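Local coordinates for CELL division control protein 6 (Pyrobaculum aerophilum, PDB 1FNN) that binds ADP and magnesium as an AAA+ ATPase of the CDC6/Cdc18 family and is probably involved in regulating DNA replication, at residues A74-R85 against Y126-L137. Numbering follows the deposited sequence.
Sequences ARFVYINGFIYR and YMFLVLDDAFNL
Tyr78 and Asp132 meet near the ends of two neighbouring parallel strands, where the tyrosine ring crosses over side chains of the adjacent strand. From CB the ring sets out with CG anti to the backbone N (chi1 176°), which leans it toward that strand, over Val130: CD1 lies 4.0 Å from Val130 CG1. Further out, CE1 and CZ both rest against CB and OD2 of Asp132. At the tip, OH donates to OD2 at 2.6 Å, on the anti side and somewhat out of the carboxylate plane, with ring and carboxylate planes 88° apart. OD2 is also hydrogen-bonded to Thr58, a magnesium ligand. The pairing of 75-80 with 127-132 is the edge of the parallel sheet of a P-loop AAA+ domain, and Asp132, a magnesium-site residue whose side chain here lies about 4 Å from the bound magnesium ion, stands at the strand end, consistent with a Walker B aspartate. A phenylalanine in place of Tyr78 would probably leave OD2 with one grip fewer and the carboxylate freer to turn. On the same face, Phe76 CE1 packs 3.5 Å from Val130 CG2 while its ring lies obliquely beside that of Phe128; the reverse face carries Val77 against Met127 and Leu129. Just past strand 75-80, Gly81 N continues the ladder to Asp132 O (2.9 Å). Asn136 OD1 then lies over one face of the Arg85 guanidinium, whose NE and NH2 both hold Phe82 O.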
loop_
_atom_site.group_PDB
_atom_site.type_symbol
_atom_site.label_atom_id
_atom_site.label_comp_id
_atom_site.label_asym_id
_atom_site.label_seq_id
_atom_site.Cartn_x
_atom_site.Cartn_y
_atom_site.Cartn_z
ATOM N N ALA A 74 -21.603 -4.958 -20.035
ATOM C CA ALA A 74 -20.298 -4.477 -20.415
ATOM C C ALA A 74 -19.237 -5.542 -20.182
ATOM O O ALA A 74 -19.396 -6.281 -19.193
ATOM C CB ALA A 74 -19.921 -3.227 -19.589
ATOM N N ARG A 75 -18.153 -5.460 -20.919
ATOM C CA ARG A 75 -17.038 -6.403 -20.698
ATOM C C ARG A 75 -15.901 -5.701 -19.937
ATOM O O ARG A 75 -15.511 -4.608 -20.367
ATOM C CB ARG A 75 -16.441 -6.803 -22.062
ATOM C CG ARG A 75 -17.553 -7.223 -23.037
ATOM C CD ARG A 75 -17.993 -8.643 -22.775
ATOM N NE ARG A 75 -18.668 -9.134 -23.994
ATOM C CZ ARG A 75 -18.226 -9.995 -24.907
ATOM N NH1 ARG A 75 -17.039 -10.559 -24.830
ATOM N NH2 ARG A 75 -19.050 -10.262 -25.912
ATOM N N PHE A 76 -15.404 -6.280 -18.859
ATOM C CA PHE A 76 -14.344 -5.650 -18.078
ATOM C C PHE A 76 -12.988 -6.050 -18.660
ATOM O O PHE A 76 -12.738 -7.253 -18.741
ATOM C CB PHE A 76 -14.420 -6.225 -16.663
ATOM C CG PHE A 76 -13.409 -5.723 -15.671
ATOM C CD1 PHE A 76 -13.163 -4.377 -15.497
ATOM C CD2 PHE A 76 -12.709 -6.624 -14.895
ATOM C CE1 PHE A 76 -12.226 -3.942 -14.560
ATOM C CE2 PHE A 76 -11.779 -6.202 -13.965
ATOM C CZ PHE A 76 -11.528 -4.852 -13.788
ATOM N N VAL A 77 -12.274 -5.126 -19.247
ATOM C CA VAL A 77 -11.021 -5.367 -19.933
ATOM C C VAL A 77 -9.881 -4.715 -19.133
ATOM O O VAL A 77 -9.711 -3.492 -19.116
ATOM C CB VAL A 77 -11.087 -4.859 -21.386
ATOM C CG1 VAL A 77 -9.714 -5.080 -22.027
ATOM C CG2 VAL A 77 -12.143 -5.647 -22.211
ATOM N N TYR A 78 -9.273 -5.534 -18.292
ATOM C CA TYR A 78 -8.262 -4.998 -17.355
ATOM C C TYR A 78 -6.886 -5.038 -17.990
ATOM O O TYR A 78 -6.361 -6.107 -18.342
ATOM C CB TYR A 78 -8.371 -5.788 -16.057
ATOM C CG TYR A 78 -7.285 -5.342 -15.074
ATOM C CD1 TYR A 78 -7.498 -4.259 -14.233
ATOM C CD2 TYR A 78 -6.074 -6.026 -15.039
ATOM C CE1 TYR A 78 -6.517 -3.856 -13.350
ATOM C CE2 TYR A 78 -5.076 -5.631 -14.154
ATOM C CZ TYR A 78 -5.316 -4.543 -13.317
ATOM O OH TYR A 78 -4.350 -4.147 -12.451
ATOM N N ILE A 79 -6.232 -3.873 -18.090
ATOM C CA ILE A 79 -4.917 -3.795 -18.708
ATOM C C ILE A 79 -3.881 -3.383 -17.653
ATOM O O ILE A 79 -3.927 -2.245 -17.187
ATOM C CB ILE A 79 -4.797 -2.833 -19.875
ATOM C CG1 ILE A 79 -5.763 -3.072 -21.037
ATOM C CG2 ILE A 79 -3.363 -2.865 -20.476
ATOM C CD1 ILE A 79 -5.705 -4.513 -21.558
ATOM N N ASN A 80 -2.983 -4.304 -17.307
ATOM C CA ASN A 80 -1.948 -3.907 -16.312
ATOM C C ASN A 80 -0.820 -3.239 -17.071
ATOM O O ASN A 80 -0.016 -3.929 -17.724
ATOM C CB ASN A 80 -1.485 -5.149 -15.562
ATOM C CG ASN A 80 -0.303 -4.932 -14.642
ATOM O OD1 ASN A 80 0.291 -3.852 -14.603
ATOM N ND2 ASN A 80 0.022 -5.987 -13.902
ATOM N N GLY A 81 -0.662 -1.925 -16.937
ATOM C CA GLY A 81 0.332 -1.159 -17.663
ATOM C C GLY A 81 1.768 -1.509 -17.265
ATOM O O GLY A 81 2.719 -1.150 -17.963
ATOM N N PHE A 82 1.959 -2.226 -16.159
ATOM C CA PHE A 82 3.302 -2.685 -15.819
ATOM C C PHE A 82 3.743 -3.764 -16.817
ATOM O O PHE A 82 4.944 -3.922 -17.015
ATOM C CB PHE A 82 3.397 -3.257 -14.408
ATOM C CG PHE A 82 4.775 -3.768 -14.078
ATOM C CD1 PHE A 82 5.762 -2.904 -13.620
ATOM C CD2 PHE A 82 5.080 -5.111 -14.225
ATOM C CE1 PHE A 82 7.026 -3.388 -13.318
ATOM C CE2 PHE A 82 6.341 -5.599 -13.924
ATOM C CZ PHE A 82 7.315 -4.731 -13.469
ATOM N N ILE A 83 2.809 -4.584 -17.269
ATOM C CA ILE A 83 3.041 -5.676 -18.190
ATOM C C ILE A 83 2.880 -5.284 -19.645
ATOM O O ILE A 83 3.737 -5.576 -20.489
ATOM C CB ILE A 83 2.016 -6.799 -17.869
ATOM C CG1 ILE A 83 2.199 -7.236 -16.417
ATOM C CG2 ILE A 83 2.143 -7.969 -18.825
ATOM C CD1 ILE A 83 1.088 -8.142 -15.916
ATOM N N TYR A 84 1.754 -4.658 -20.002
ATOM C CA TYR A 84 1.498 -4.269 -21.389
ATOM C C TYR A 84 1.729 -2.775 -21.541
ATOM O O TYR A 84 0.897 -1.993 -21.079
ATOM C CB TYR A 84 0.057 -4.644 -21.771
ATOM C CG TYR A 84 -0.212 -6.088 -21.399
ATOM C CD1 TYR A 84 -0.895 -6.436 -20.243
ATOM C CD2 TYR A 84 0.240 -7.098 -22.246
ATOM C CE1 TYR A 84 -1.133 -7.758 -19.917
ATOM C CE2 TYR A 84 0.008 -8.428 -21.930
ATOM C CZ TYR A 84 -0.670 -8.747 -20.780
ATOM O OH TYR A 84 -0.881 -10.070 -20.500
ATOM N N ARG A 85 2.796 -2.356 -22.219
ATOM C CA ARG A 85 3.176 -0.944 -22.239
ATOM C C ARG A 85 3.083 -0.233 -23.567
ATOM O O ARG A 85 2.739 0.960 -23.591
ATOM C CB ARG A 85 4.622 -0.797 -21.730
ATOM C CG ARG A 85 4.730 -1.178 -20.265
ATOM C CD ARG A 85 6.132 -0.981 -19.704
ATOM N NE ARG A 85 6.215 -1.526 -18.358
ATOM C CZ ARG A 85 7.225 -1.377 -17.513
ATOM N NH1 ARG A 85 8.295 -0.674 -17.859
ATOM N NH2 ARG A 85 7.165 -1.934 -16.310
ATOM N N TYR A 126 -19.819 -3.429 -25.298
ATOM C CA TYR A 126 -19.560 -2.275 -24.419
ATOM C C TYR A 126 -18.404 -2.736 -23.519
ATOM O O TYR A 126 -18.456 -3.825 -22.940
ATOM C CB TYR A 126 -20.820 -1.927 -23.621
ATOM C CG TYR A 126 -21.974 -1.434 -24.477
ATOM C CD1 TYR A 126 -22.970 -2.315 -24.894
ATOM C CD2 TYR A 126 -22.066 -0.100 -24.872
ATOM C CE1 TYR A 126 -24.029 -1.895 -25.679
ATOM C CE2 TYR A 126 -23.110 0.349 -25.653
ATOM C CZ TYR A 126 -24.086 -0.560 -26.050
ATOM O OH TYR A 126 -25.127 -0.106 -26.827
ATOM N N MET A 127 -17.327 -1.973 -23.567
ATOM C CA MET A 127 -16.087 -2.247 -22.882
ATOM C C MET A 127 -15.847 -1.261 -21.722
ATOM O O MET A 127 -15.837 -0.049 -21.926
ATOM C CB MET A 127 -14.946 -2.112 -23.913
ATOM C CG MET A 127 -13.585 -2.312 -23.309
ATOM S SD MET A 127 -12.197 -2.504 -24.384
ATOM C CE MET A 127 -12.218 -1.010 -25.376
ATOM N N PHE A 128 -15.668 -1.809 -20.533
ATOM C CA PHE A 128 -15.144 -1.024 -19.399
ATOM C C PHE A 128 -13.631 -1.304 -19.383
ATOM O O PHE A 128 -13.194 -2.366 -18.936
ATOM C CB PHE A 128 -15.821 -1.472 -18.121
ATOM C CG PHE A 128 -15.300 -1.020 -16.795
ATOM C CD1 PHE A 128 -15.551 -1.795 -15.678
ATOM C CD2 PHE A 128 -14.576 0.149 -16.629
ATOM C CE1 PHE A 128 -15.088 -1.418 -14.419
ATOM C CE2 PHE A 128 -14.111 0.531 -15.380
ATOM C CZ PHE A 128 -14.367 -0.255 -14.273
ATOM N N LEU A 129 -12.869 -0.364 -19.891
ATOM C CA LEU A 129 -11.437 -0.506 -20.055
ATOM C C LEU A 129 -10.665 0.170 -18.929
ATOM O O LEU A 129 -10.936 1.307 -18.521
ATOM C CB LEU A 129 -11.061 0.076 -21.420
ATOM C CG LEU A 129 -9.579 0.094 -21.805
ATOM C CD1 LEU A 129 -9.005 -1.329 -21.927
ATOM C CD2 LEU A 129 -9.378 0.879 -23.105
ATOM N N VAL A 130 -9.857 -0.634 -18.234
ATOM C CA VAL A 130 -9.054 -0.088 -17.152
ATOM C C VAL A 130 -7.598 -0.101 -17.628
ATOM O O VAL A 130 -7.061 -1.174 -17.947
ATOM C CB VAL A 130 -9.193 -0.933 -15.859
ATOM C CG1 VAL A 130 -8.235 -0.382 -14.810
ATOM C CG2 VAL A 130 -10.643 -0.906 -15.342
ATOM N N LEU A 131 -6.960 1.065 -17.605
ATOM C CA LEU A 131 -5.502 1.059 -17.825
ATOM C C LEU A 131 -4.798 1.285 -16.500
ATOM O O LEU A 131 -4.606 2.447 -16.099
ATOM C CB LEU A 131 -5.159 2.154 -18.851
ATOM C CG LEU A 131 -5.906 2.036 -20.183
ATOM C CD1 LEU A 131 -5.548 3.207 -21.107
ATOM C CD2 LEU A 131 -5.618 0.707 -20.889
ATOM N N ASP A 132 -4.499 0.199 -15.785
ATOM C CA ASP A 132 -3.900 0.272 -14.468
ATOM C C ASP A 132 -2.408 0.591 -14.587
ATOM O O ASP A 132 -1.802 0.354 -15.632
ATOM C CB ASP A 132 -4.054 -1.050 -13.686
ATOM C CG ASP A 132 -4.157 -0.818 -12.199
ATOM O OD1 ASP A 132 -3.785 0.291 -11.720
ATOM O OD2 ASP A 132 -4.609 -1.727 -11.473
ATOM N N ASP A 133 -1.874 1.262 -13.592
ATOM C CA ASP A 133 -0.496 1.756 -13.614
ATOM C C ASP A 133 -0.108 2.312 -14.969
ATOM O O ASP A 133 0.917 1.940 -15.540
ATOM C CB ASP A 133 0.521 0.673 -13.226
ATOM C CG ASP A 133 0.158 0.182 -11.826
ATOM O OD1 ASP A 133 -0.227 1.040 -10.998
ATOM O OD2 ASP A 133 0.280 -1.041 -11.649
ATOM N N ALA A 134 -0.901 3.271 -15.411
ATOM C CA ALA A 134 -0.780 3.905 -16.703
ATOM C C ALA A 134 0.361 4.880 -16.875
ATOM O O ALA A 134 0.698 5.175 -18.030
ATOM C CB ALA A 134 -2.122 4.582 -17.022
ATOM N N PHE A 135 1.081 5.228 -15.836
ATOM C CA PHE A 135 2.325 5.984 -15.901
ATOM C C PHE A 135 3.377 5.214 -16.685
ATOM O O PHE A 135 4.240 5.818 -17.335
ATOM C CB PHE A 135 2.899 6.336 -14.516
ATOM C CG PHE A 135 2.966 5.204 -13.542
ATOM C CD1 PHE A 135 4.088 4.406 -13.437
ATOM C CD2 PHE A 135 1.896 4.928 -12.710
ATOM C CE1 PHE A 135 4.144 3.362 -12.535
ATOM C CE2 PHE A 135 1.929 3.892 -11.802
ATOM C CZ PHE A 135 3.065 3.102 -11.716
ATOM N N ASN A 136 3.256 3.885 -16.761
ATOM C CA ASN A 136 4.127 3.062 -17.568
ATOM C C ASN A 136 3.943 3.264 -19.069
ATOM O O ASN A 136 4.827 2.788 -19.789
ATOM C CB ASN A 136 3.944 1.577 -17.253
ATOM C CG ASN A 136 4.474 1.206 -15.892
ATOM O OD1 ASN A 136 5.674 1.306 -15.625
ATOM N ND2 ASN A 136 3.578 0.773 -15.013
ATOM N N LEU A 137 2.846 3.831 -19.560
ATOM C CA LEU A 137 2.675 3.974 -20.990
ATOM C C LEU A 137 3.254 5.313 -21.486
ATOM O O LEU A 137 3.317 6.290 -20.745
ATOM C CB LEU A 137 1.219 3.965 -21.439
ATOM C CG LEU A 137 0.170 3.098 -20.757
ATOM C CD1 LEU A 137 -1.097 3.001 -21.610
ATOM C CD2 LEU A 137 0.675 1.722 -20.373
#